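Local coordinates for cell division control protein 4 (Saccharomyces cerevisiae, PDB 3V7D) that serves as the F-box, WD40-repeat substrate receptor of an SCF ubiquitin ligase, recognising phosphorylated targets such as the CDK inhibitor Sic1 for ubiquitination and degradation by the proteasome, at residues T116-M121 against M143-D148; H120-I125 against T137-K142; T126-E131 against T445-V450; V165-Y170 against R207-V212. The protein carries 1 engineered substitution. All coordinates share one frame; numbering follows the deposited sequence.

Interaction 1. Residues T116-M121 against M143-D148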
# COMPACT_ATOMS: atom_id res chain seq x y z
N THR B 116 8.66 25.40 -6.33
CA THR B 116 7.72 26.26 -5.61
C THR B 116 6.90 27.09 -6.59
O THR B 116 7.46 27.86 -7.37
CB THR B 116 8.45 27.19 -4.62
OG1 THR B 116 9.16 26.40 -3.65
CG2 THR B 116 7.45 28.09 -3.89
N LEU B 117 5.59 26.92 -6.56
CA LEU B 117 4.71 27.57 -7.53
C LEU B 117 3.66 28.45 -6.85
O LEU B 117 3.23 28.16 -5.73
CB LEU B 117 4.02 26.52 -8.41
CG LEU B 117 4.93 25.60 -9.22
CD1 LEU B 117 4.12 24.49 -9.86
CD2 LEU B 117 5.69 26.39 -10.28
N ARG B 118 3.26 29.51 -7.54
CA ARG B 118 2.22 30.41 -7.05
C ARG B 118 0.97 29.64 -6.68
O ARG B 118 0.55 28.74 -7.41
CB ARG B 118 1.88 31.46 -8.11
CG ARG B 118 0.68 32.33 -7.76
CD ARG B 118 0.34 33.33 -8.86
NE ARG B 118 1.48 34.17 -9.20
CZ ARG B 118 1.77 35.33 -8.61
NH1 ARG B 118 0.99 35.78 -7.63
NH2 ARG B 118 2.83 36.02 -8.99
N GLY B 119 0.38 29.99 -5.54
CA GLY B 119 -0.85 29.36 -5.08
C GLY B 119 -2.07 30.19 -5.43
O GLY B 119 -2.18 30.71 -6.54
N HIS B 120 -3.00 30.32 -4.48
CA HIS B 120 -4.23 31.08 -4.69
C HIS B 120 -4.09 32.54 -4.24
O HIS B 120 -3.08 32.93 -3.66
CB HIS B 120 -5.40 30.42 -3.96
CG HIS B 120 -5.85 29.13 -4.57
ND1 HIS B 120 -7.08 28.98 -5.17
CD2 HIS B 120 -5.22 27.94 -4.70
CE1 HIS B 120 -7.20 27.74 -5.62
NE2 HIS B 120 -6.08 27.09 -5.35
N MET B 121 -5.13 33.33 -4.51
CA MET B 121 -5.15 34.73 -4.09
C MET B 121 -5.29 34.86 -2.57
O MET B 121 -4.92 35.88 -2.00
CB MET B 121 -6.25 35.50 -4.81
CG MET B 121 -5.86 35.95 -6.21
SD MET B 121 -7.21 36.72 -7.12
CE MET B 121 -8.11 35.27 -7.67
N MET B 143 -11.60 30.05 -6.58
CA MET B 143 -10.87 29.47 -7.71
C MET B 143 -10.44 28.03 -7.50
O MET B 143 -10.21 27.57 -6.38
CB MET B 143 -9.64 30.32 -8.03
CG MET B 143 -9.95 31.76 -8.37
SD MET B 143 -11.17 31.89 -9.69
CE MET B 143 -11.13 33.65 -10.02
N ILE B 144 -10.31 27.31 -8.61
CA ILE B 144 -9.72 25.98 -8.63
C ILE B 144 -8.49 26.04 -9.53
O ILE B 144 -8.58 26.45 -10.68
CB ILE B 144 -10.69 24.93 -9.19
CG1 ILE B 144 -11.93 24.83 -8.30
CG2 ILE B 144 -10.01 23.58 -9.30
CD1 ILE B 144 -12.95 23.81 -8.78
N ARG B 145 -7.34 25.63 -9.00
CA ARG B 145 -6.12 25.66 -9.79
C ARG B 145 -5.63 24.25 -10.10
O ARG B 145 -5.66 23.37 -9.24
CB ARG B 145 -5.03 26.48 -9.10
CG ARG B 145 -5.38 27.97 -9.00
CD ARG B 145 -4.31 28.76 -8.26
NE ARG B 145 -3.09 28.95 -9.05
CZ ARG B 145 -2.92 29.93 -9.93
NH1 ARG B 145 -3.89 30.80 -10.16
NH2 ARG B 145 -1.78 30.03 -10.60
N VAL B 146 -5.19 24.05 -11.34
CA VAL B 146 -4.74 22.76 -11.81
C VAL B 146 -3.27 22.82 -12.19
O VAL B 146 -2.84 23.73 -12.92
CB VAL B 146 -5.55 22.29 -13.04
CG1 VAL B 146 -5.13 20.90 -13.46
CG2 VAL B 146 -7.05 22.33 -12.73
N TYR B 147 -2.50 21.86 -11.70
CA TYR B 147 -1.06 21.81 -11.96
C TYR B 147 -0.66 20.48 -12.59
O TYR B 147 -1.28 19.44 -12.35
CB TYR B 147 -0.27 22.01 -10.67
CG TYR B 147 -0.56 23.28 -9.89
CD1 TYR B 147 -1.71 23.40 -9.11
CD2 TYR B 147 0.33 24.34 -9.91
CE1 TYR B 147 -1.96 24.55 -8.39
CE2 TYR B 147 0.09 25.50 -9.19
CZ TYR B 147 -1.06 25.60 -8.43
OH TYR B 147 -1.31 26.75 -7.72
N ASP B 148 0.40 20.53 -13.38
CA ASP B 148 1.03 19.35 -13.98
C ASP B 148 2.13 18.90 -13.03
O ASP B 148 3.08 19.63 -12.79
CB ASP B 148 1.63 19.76 -15.33
CG ASP B 148 2.29 18.61 -16.07
OD1 ASP B 148 2.70 17.61 -15.45
OD2 ASP B 148 2.42 18.72 -17.31
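Leu117 and Tyr147 face each other across two roughly antiparallel strands, 116-118 and 144-148, whose directions differ by 148° and whose axes come no nearer than 10.3 Å, so that side chains have to span the gap. Tyr147 spans it with its whole length. Its hydroxyl donates to the carbonyl of Arg118, with Tyr147 OH 2.7 Å from Arg118 O, and meets that group in the carbonyl plane at a C=O...O angle of 146°. The same hydroxyl accepts a bond from its strand neighbour, Arg145 NE to Tyr147 OH at 3.1 Å, in the plane of the guanidinium; donor and acceptor roles are both used. Leu117 runs past the phenol in the opposite direction, its CD1 3.8 Å from Tyr147 CD2. The pattern is that of a WD40 propeller: Gly119-His120 is the Gly-His pair of the repeat, and Tyr147-Asp148 stands where the eponymous Trp-Asp would be. Strand 113-118, through Leu117, is bonded to Leu458 in the last blade, so the contact joins the two blades where the ring closes. Arg145 CD lies over the centre of the His120 ring, 3.8 Å from its centroid, as a CH-pi contact. The bend of Arg145 at chi3 (73°) then brings the guanidinium beneath Gly119 O, which sits over its face without a hydrogen bond, while NH1 is bonded to Gln157. At the edge of the imidazole, His120 CE1 approaches Met143 O to 3.1 Å, its two nitrogens being engaged by Thr137 and Asp141. Beyond them, Met121 CE rests 4.0 Å from Met143 CG.

Interaction 2. Residues H120-I125 against T137-K142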
# COMPACT_ATOMS: atom_id res chain seq x y z
N HIS B 120 -3.00 30.32 -4.48
CA HIS B 120 -4.23 31.08 -4.69
C HIS B 120 -4.09 32.54 -4.24
O HIS B 120 -3.08 32.93 -3.66
CB HIS B 120 -5.40 30.42 -3.96
CG HIS B 120 -5.85 29.13 -4.57
ND1 HIS B 120 -7.08 28.98 -5.17
CD2 HIS B 120 -5.22 27.94 -4.70
CE1 HIS B 120 -7.20 27.74 -5.62
NE2 HIS B 120 -6.08 27.09 -5.35
N MET B 121 -5.13 33.33 -4.51
CA MET B 121 -5.15 34.73 -4.09
C MET B 121 -5.29 34.86 -2.57
O MET B 121 -4.92 35.88 -2.00
CB MET B 121 -6.25 35.50 -4.81
CG MET B 121 -5.86 35.95 -6.21
SD MET B 121 -7.21 36.72 -7.12
CE MET B 121 -8.11 35.27 -7.67
N THR B 122 -5.83 33.83 -1.93
CA THR B 122 -5.88 33.79 -0.47
C THR B 122 -4.77 32.89 0.04
O THR B 122 -4.28 32.02 -0.68
CB THR B 122 -7.24 33.29 0.05
OG1 THR B 122 -7.52 31.99 -0.50
CG2 THR B 122 -8.35 34.25 -0.35
N SER B 123 -4.36 33.10 1.29
CA SER B 123 -3.23 32.37 1.85
C SER B 123 -3.62 30.98 2.34
O SER B 123 -2.75 30.13 2.57
CB SER B 123 -2.58 33.17 2.98
OG SER B 123 -3.48 33.36 4.05
N VAL B 124 -4.91 30.74 2.49
CA VAL B 124 -5.40 29.45 2.96
C VAL B 124 -5.94 28.59 1.81
O VAL B 124 -6.81 29.03 1.06
CB VAL B 124 -6.51 29.61 4.02
CG1 VAL B 124 -6.98 28.25 4.50
CG2 VAL B 124 -6.02 30.45 5.19
N ILE B 125 -5.41 27.38 1.69
CA ILE B 125 -5.90 26.42 0.71
C ILE B 125 -6.81 25.44 1.44
O ILE B 125 -6.44 24.90 2.48
CB ILE B 125 -4.74 25.66 0.04
CG1 ILE B 125 -3.73 26.64 -0.55
CG2 ILE B 125 -5.26 24.70 -1.01
CD1 ILE B 125 -4.35 27.67 -1.46
N THR B 137 -6.12 22.22 -6.62
CA THR B 137 -6.35 22.90 -5.35
C THR B 137 -7.55 23.84 -5.40
O THR B 137 -7.84 24.43 -6.43
CB THR B 137 -5.13 23.72 -4.91
OG1 THR B 137 -4.73 24.58 -5.99
CG2 THR B 137 -3.96 22.81 -4.53
N GLY B 138 -8.22 23.97 -4.26
CA GLY B 138 -9.31 24.92 -4.12
C GLY B 138 -9.06 25.85 -2.95
O GLY B 138 -8.39 25.48 -1.98
N ALA B 139 -9.60 27.06 -3.03
CA ALA B 139 -9.48 28.00 -1.92
C ALA B 139 -10.71 28.89 -1.77
O ALA B 139 -11.68 28.77 -2.52
CB ALA B 139 -8.23 28.85 -2.07
N ASP B 140 -10.66 29.78 -0.79
CA ASP B 140 -11.78 30.67 -0.53
C ASP B 140 -11.77 31.85 -1.50
O ASP B 140 -12.60 32.76 -1.39
CB ASP B 140 -11.77 31.17 0.91
CG ASP B 140 -13.17 31.33 1.48
OD1 ASP B 140 -13.98 30.39 1.32
OD2 ASP B 140 -13.46 32.40 2.06
N ASP B 141 -10.84 31.83 -2.45
CA ASP B 141 -10.79 32.84 -3.50
C ASP B 141 -11.69 32.46 -4.67
O ASP B 141 -11.59 33.03 -5.75
CB ASP B 141 -9.34 33.06 -3.98
CG ASP B 141 -8.77 31.86 -4.72
OD1 ASP B 141 -9.31 30.74 -4.57
OD2 ASP B 141 -7.78 32.03 -5.45
N LYS B 142 -12.55 31.47 -4.44
CA LYS B 142 -13.53 30.99 -5.42
C LYS B 142 -12.90 30.28 -6.63
O LYS B 142 -13.61 29.93 -7.58
CB LYS B 142 -14.44 32.14 -5.90
CG LYS B 142 -15.09 32.95 -4.78
CD LYS B 142 -15.88 34.14 -5.33
CE LYS B 142 -16.44 35.00 -4.21
NZ LYS B 142 -17.20 36.17 -4.72
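His120 is held between Thr137 and Asp141 in the Asp-His-Ser/Thr hydrogen-bond network that marks WD40 repeats. Its ND1 donates to Asp141 OD1 at 2.9 Å, entering on the syn side of a carboxylate turned 60° from the ring. At the far end of the imidazole, NE2 and Thr137 OG1 share a bond of 2.9 Å, and either could be its donor. Asp141 is the hub: OD2 accepts Met121 N at 3.1 Å from above the carboxylate plane, and OD1 also takes the amide of Met143. Ala139 CB lies over one ring face as a CH-pi contact, 3.6 Å from the His120 centroid, on the face opposite Arg145. An alanine in place of His120 would probably leave Thr137 OG1 and Asp141 OD1 without their shared mate and open a gap between Ala139 and Arg145. The packing stays close beside the ring, where Val124 O comes within 3.4 Å of Ala139 CB and Ile125 CD1 touches that same methyl. Toward solvent the contact slackens. Met121 and Asp140 are exposed, the carboxylate of Asp140 turning away to bond the indole NH of Trp166, and the type I turn from Ala139 to Lys142 is closed by a weak backbone bond. Here Thr122 OG1, between its backbone N and carbonyl carbon (chi1 57°), makes a weak 3.4 Å bond to Val124 O, while Thr122 CG2 lies 3.9 Å from Asp141 CB.

Interaction 3. Residues T126-E131 against T445-V450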
# COMPACT_ATOMS: atom_id res chain seq x y z
N THR B 126 -8.00 25.19 0.89
CA THR B 126 -9.01 24.42 1.61
C THR B 126 -9.06 22.95 1.21
O THR B 126 -9.52 22.11 1.98
CB THR B 126 -10.41 25.02 1.40
OG1 THR B 126 -10.76 24.95 0.02
CG2 THR B 126 -10.44 26.46 1.87
N CYS B 127 -8.60 22.64 0.01
CA CYS B 127 -8.66 21.27 -0.48
C CYS B 127 -7.66 21.02 -1.59
O CYS B 127 -7.29 21.93 -2.34
CB CYS B 127 -10.08 20.91 -0.92
SG CYS B 127 -10.87 22.11 -2.02
N LEU B 128 -7.21 19.77 -1.68
CA LEU B 128 -6.21 19.37 -2.66
C LEU B 128 -6.48 17.94 -3.12
O LEU B 128 -6.75 17.06 -2.31
CB LEU B 128 -4.80 19.47 -2.08
CG LEU B 128 -3.61 19.20 -3.00
CD1 LEU B 128 -2.41 20.05 -2.59
CD2 LEU B 128 -3.21 17.72 -3.00
N GLN B 129 -6.40 17.73 -4.43
CA GLN B 129 -6.43 16.40 -5.01
C GLN B 129 -5.13 16.19 -5.76
O GLN B 129 -4.59 17.12 -6.35
CB GLN B 129 -7.60 16.25 -5.97
CG GLN B 129 -8.96 16.14 -5.31
CD GLN B 129 -9.18 14.79 -4.65
OE1 GLN B 129 -9.66 13.85 -5.29
NE2 GLN B 129 -8.83 14.69 -3.37
N PHE B 130 -4.62 14.97 -5.72
CA PHE B 130 -3.42 14.61 -6.46
C PHE B 130 -3.65 13.27 -7.13
O PHE B 130 -3.54 12.23 -6.49
CB PHE B 130 -2.22 14.52 -5.51
CG PHE B 130 -0.92 14.17 -6.19
CD1 PHE B 130 -0.72 14.48 -7.53
CD2 PHE B 130 0.09 13.54 -5.50
CE1 PHE B 130 0.46 14.15 -8.16
CE2 PHE B 130 1.28 13.21 -6.12
CZ PHE B 130 1.46 13.52 -7.45
N GLU B 131 -3.99 13.30 -8.41
CA GLU B 131 -4.25 12.09 -9.19
C GLU B 131 -3.85 12.35 -10.64
O GLU B 131 -3.88 13.49 -11.10
CB GLU B 131 -5.74 11.72 -9.17
CG GLU B 131 -6.42 11.66 -7.81
CD GLU B 131 -5.97 10.47 -6.98
OE1 GLU B 131 -6.12 10.52 -5.74
OE2 GLU B 131 -5.47 9.48 -7.56
N THR B 445 6.73 11.43 -5.95
CA THR B 445 6.24 12.80 -5.90
C THR B 445 5.48 13.11 -4.63
O THR B 445 4.54 12.40 -4.26
CB THR B 445 5.34 13.11 -7.11
OG1 THR B 445 6.04 12.80 -8.32
CG2 THR B 445 4.95 14.59 -7.12
N LEU B 446 5.90 14.18 -3.96
CA LEU B 446 5.23 14.67 -2.76
C LEU B 446 4.78 16.11 -3.02
O LEU B 446 5.57 16.95 -3.45
CB LEU B 446 6.20 14.60 -1.57
CG LEU B 446 5.96 15.41 -0.30
CD1 LEU B 446 4.68 15.01 0.39
CD2 LEU B 446 7.13 15.25 0.67
N VAL B 447 3.50 16.39 -2.79
CA VAL B 447 2.99 17.74 -2.99
C VAL B 447 2.39 18.32 -1.72
O VAL B 447 1.77 17.61 -0.92
CB VAL B 447 1.97 17.84 -4.15
CG1 VAL B 447 2.59 17.35 -5.45
CG2 VAL B 447 0.69 17.07 -3.83
N ALA B 448 2.56 19.63 -1.53
CA ALA B 448 2.00 20.31 -0.36
C ALA B 448 1.55 21.73 -0.67
O ALA B 448 2.28 22.52 -1.27
CB ALA B 448 2.99 20.30 0.80
N ALA B 449 0.32 22.03 -0.27
CA ALA B 449 -0.21 23.39 -0.32
C ALA B 449 0.16 24.07 0.99
O ALA B 449 -0.23 23.62 2.07
CB ALA B 449 -1.71 23.35 -0.49
N VAL B 450 0.94 25.14 0.89
CA VAL B 450 1.46 25.79 2.09
C VAL B 450 1.18 27.28 2.12
O VAL B 450 0.74 27.87 1.12
CB VAL B 450 2.99 25.61 2.20
CG1 VAL B 450 3.36 24.14 2.13
CG2 VAL B 450 3.70 26.40 1.11
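Phe130 and Leu128 of strand 126-131 meet Val447, Thr445 and Ala449 of strand 445-450, two strands that run antiparallel at 165° with their axes 8.5 Å apart at closest. They are not partners in one sheet. The first is an edge strand of the blade built from 125-158, the second a middle strand of the blade completed by 113-118, and their side chains form the interface between these adjacent blades of the WD40 propeller. Phe130 can be followed outward. At CB the CG branch turns opposite the backbone N (chi1 -179°), which points the ring at the neighbouring blade. CG and CD2 come first beside Val447, with CD2 4.0 Å from Val447 CG2, while Val447 CG1 lies over one face of the ring. Further along, CE2 passes Thr445 O at 3.8 Å, and at the tip CZ meets Thr445 CG2 at 3.7 Å, the threonine crossing the phenyl at about a right angle. A glycine in place of Phe130 would probably leave Thr445 CG2 and the isopropyl of Val447 without their covering ring and open a gap between the blades. Leu128 extends the row with both branches: CD2 reaches Val447 CG2 at 4.0 Å, and CD1 reaches Ala449 CB at 4.0 Å. Val447 CG2 thus sits between Leu128 and Phe130. Around this row Phe130 also touches Asn440, and Gln129 turns to the strand 165-170, where it accepts the amide of Tyr170. The side chains meet through carbon alone, so this joint depends on complementary shape and burial instead of directional bonds.

Interaction 4. Residues V165-Y170 against R207-V212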
# COMPACT_ATOMS: atom_id res chain seq x y z
N VAL B 165 -14.33 27.57 -2.58
CA VAL B 165 -14.34 26.14 -2.86
C VAL B 165 -13.85 25.38 -1.64
O VAL B 165 -12.75 25.63 -1.15
CB VAL B 165 -13.41 25.81 -4.05
CG1 VAL B 165 -13.47 24.32 -4.37
CG2 VAL B 165 -13.78 26.65 -5.27
N TRP B 166 -14.65 24.45 -1.14
CA TRP B 166 -14.31 23.75 0.09
C TRP B 166 -14.27 22.23 -0.04
O TRP B 166 -13.96 21.53 0.92
CB TRP B 166 -15.23 24.18 1.23
CG TRP B 166 -14.88 25.53 1.76
CD1 TRP B 166 -15.28 26.74 1.26
CD2 TRP B 166 -14.04 25.82 2.88
NE1 TRP B 166 -14.75 27.76 2.01
CE2 TRP B 166 -13.98 27.22 3.01
CE3 TRP B 166 -13.33 25.03 3.79
CZ2 TRP B 166 -13.24 27.85 4.01
CZ3 TRP B 166 -12.60 25.65 4.78
CH2 TRP B 166 -12.56 27.05 4.89
N ALA B 167 -14.58 21.73 -1.23
CA ALA B 167 -14.52 20.29 -1.48
C ALA B 167 -14.18 20.00 -2.93
O ALA B 167 -14.73 20.62 -3.85
CB ALA B 167 -15.82 19.62 -1.07
N LEU B 168 -13.27 19.05 -3.14
CA LEU B 168 -12.82 18.67 -4.47
C LEU B 168 -12.69 17.16 -4.57
O LEU B 168 -12.22 16.51 -3.64
CB LEU B 168 -11.44 19.27 -4.77
CG LEU B 168 -11.32 20.69 -5.30
CD1 LEU B 168 -9.85 20.99 -5.55
CD2 LEU B 168 -12.14 20.86 -6.57
N LYS B 169 -13.08 16.60 -5.71
CA LYS B 169 -12.88 15.18 -5.96
C LYS B 169 -12.61 14.91 -7.42
O LYS B 169 -13.43 15.21 -8.29
CB LYS B 169 -14.09 14.37 -5.49
CG LYS B 169 -13.84 12.87 -5.39
CD LYS B 169 -13.01 12.54 -4.16
CE LYS B 169 -12.82 11.04 -4.00
NZ LYS B 169 -12.27 10.67 -2.66
N TYR B 170 -11.44 14.34 -7.70
CA TYR B 170 -11.07 13.98 -9.06
C TYR B 170 -11.75 12.67 -9.43
O TYR B 170 -11.77 11.73 -8.63
CB TYR B 170 -9.55 13.86 -9.17
CG TYR B 170 -9.08 13.54 -10.57
CD1 TYR B 170 -8.83 14.56 -11.48
CD2 TYR B 170 -8.87 12.23 -10.97
CE1 TYR B 170 -8.40 14.27 -12.76
CE2 TYR B 170 -8.43 11.94 -12.25
CZ TYR B 170 -8.20 12.97 -13.14
OH TYR B 170 -7.77 12.69 -14.41
N ARG B 207 -20.25 21.07 2.12
CA ARG B 207 -19.11 20.95 3.04
C ARG B 207 -18.13 19.85 2.66
O ARG B 207 -16.93 19.96 2.93
CB ARG B 207 -19.61 20.73 4.46
CG ARG B 207 -18.53 20.87 5.52
CD ARG B 207 -17.90 22.25 5.46
NE ARG B 207 -16.86 22.42 6.47
CZ ARG B 207 -15.59 22.08 6.29
NH1 ARG B 207 -15.20 21.55 5.13
NH2 ARG B 207 -14.70 22.28 7.25
N CYS B 208 -18.64 18.79 2.05
CA CYS B 208 -17.82 17.62 1.74
C CYS B 208 -18.45 16.87 0.58
O CYS B 208 -19.60 17.14 0.22
CB CYS B 208 -17.74 16.70 2.96
SG CYS B 208 -19.36 16.07 3.53
N LEU B 209 -17.70 15.95 -0.02
CA LEU B 209 -18.23 15.14 -1.11
C LEU B 209 -17.36 13.93 -1.45
O LEU B 209 -16.16 13.91 -1.16
CB LEU B 209 -18.48 15.99 -2.37
CG LEU B 209 -17.33 16.42 -3.27
CD1 LEU B 209 -17.23 15.49 -4.46
CD2 LEU B 209 -17.54 17.85 -3.75
N ASP B 210 -17.98 12.92 -2.05
CA ASP B 210 -17.26 11.74 -2.52
C ASP B 210 -17.89 11.26 -3.82
O ASP B 210 -19.03 11.62 -4.14
CB ASP B 210 -17.32 10.62 -1.48
CG ASP B 210 -16.19 9.61 -1.64
OD1 ASP B 210 -15.49 9.64 -2.67
OD2 ASP B 210 -16.02 8.78 -0.72
N ILE B 211 -17.15 10.45 -4.58
CA ILE B 211 -17.68 9.85 -5.80
C ILE B 211 -17.55 8.33 -5.72
O ILE B 211 -16.48 7.80 -5.43
CB ILE B 211 -16.92 10.33 -7.05
CG1 ILE B 211 -16.97 11.85 -7.16
CG2 ILE B 211 -17.49 9.68 -8.30
CD1 ILE B 211 -16.21 12.40 -8.35
N VAL B 212 -18.65 7.63 -5.98
CA VAL B 212 -18.64 6.17 -5.94
C VAL B 212 -19.04 5.59 -7.29
O VAL B 212 -19.71 6.24 -8.08
CB VAL B 212 -19.57 5.63 -4.85
CG1 VAL B 212 -19.17 6.17 -3.49
CG2 VAL B 212 -21.02 5.97 -5.17
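Ala167 and Leu209 form the first shell, with Ala167 CB 3.6 Å from Leu209 CD2. The other leucine branch, CD1, lies 3.5 Å from Lys169 CB, so Leu209 straddles two side chains of the facing strand; its CG, between the backbone N and carbonyl carbon (chi1 78°), turns both methyls to it. Lys169 then slides past Ile211, its CG 3.7 Å from Ile211 CG1. A bend at chi2 (75°) carries the rest of the lysine across to Asp210, where NZ forms a salt bridge with OD1 at 3.4 Å. Two amides hold that carboxylate: Ile211 N donates to Asp210 OD1 at 2.7 Å on its anti side, and OD2 takes the amide of Gly278. At the other end Trp166 CE3 stands over a face of the Arg207 guanidinium, 4.2 Å from NH1. Beneath these side chains, strands 165-170 and 207-212 run nearly parallel (7°), as the first strands of successive WD40 blades do. Classic beta bulges at Trp166-Ala167, opposite Gly179, and at Arg207-Cys208, opposite Gly223, shape this end. Asp140 holds the Trp166 indole NH. Arg207 NH2 is bonded to a modified side chain of the bound peptide, and Trp166 packs on an apolar one, consistent with recognition of phosphorylated targets. The chemistry is divided: hydrocarbon and one salt bridge join the blades, while the indole and guanidinium, which also touch each other, probably help hold the peptide.

In the fold
All four contacts belong to the eight-bladed WD40 propeller. Interactions 1 and 2, centred 9 Å apart, share His120 and Met121 and meet through neighbouring strands 134-139 and 144-148 of one blade. Interaction 3 is centred about 13 Å from interaction 2 and pairs that blade's strand 125-131 with the last blade. Its partner segments are 314 residues apart, and, together with interaction 1, it joins the chain's two propeller ends where the ring closes. Interaction 4 follows interactions 1 and 2 in sequence and joins the next two blades, its centre about 14 Å from that of interaction 3. Interactions 2 and 4 both reach the bound peptide, so blade contacts also border its binding surface.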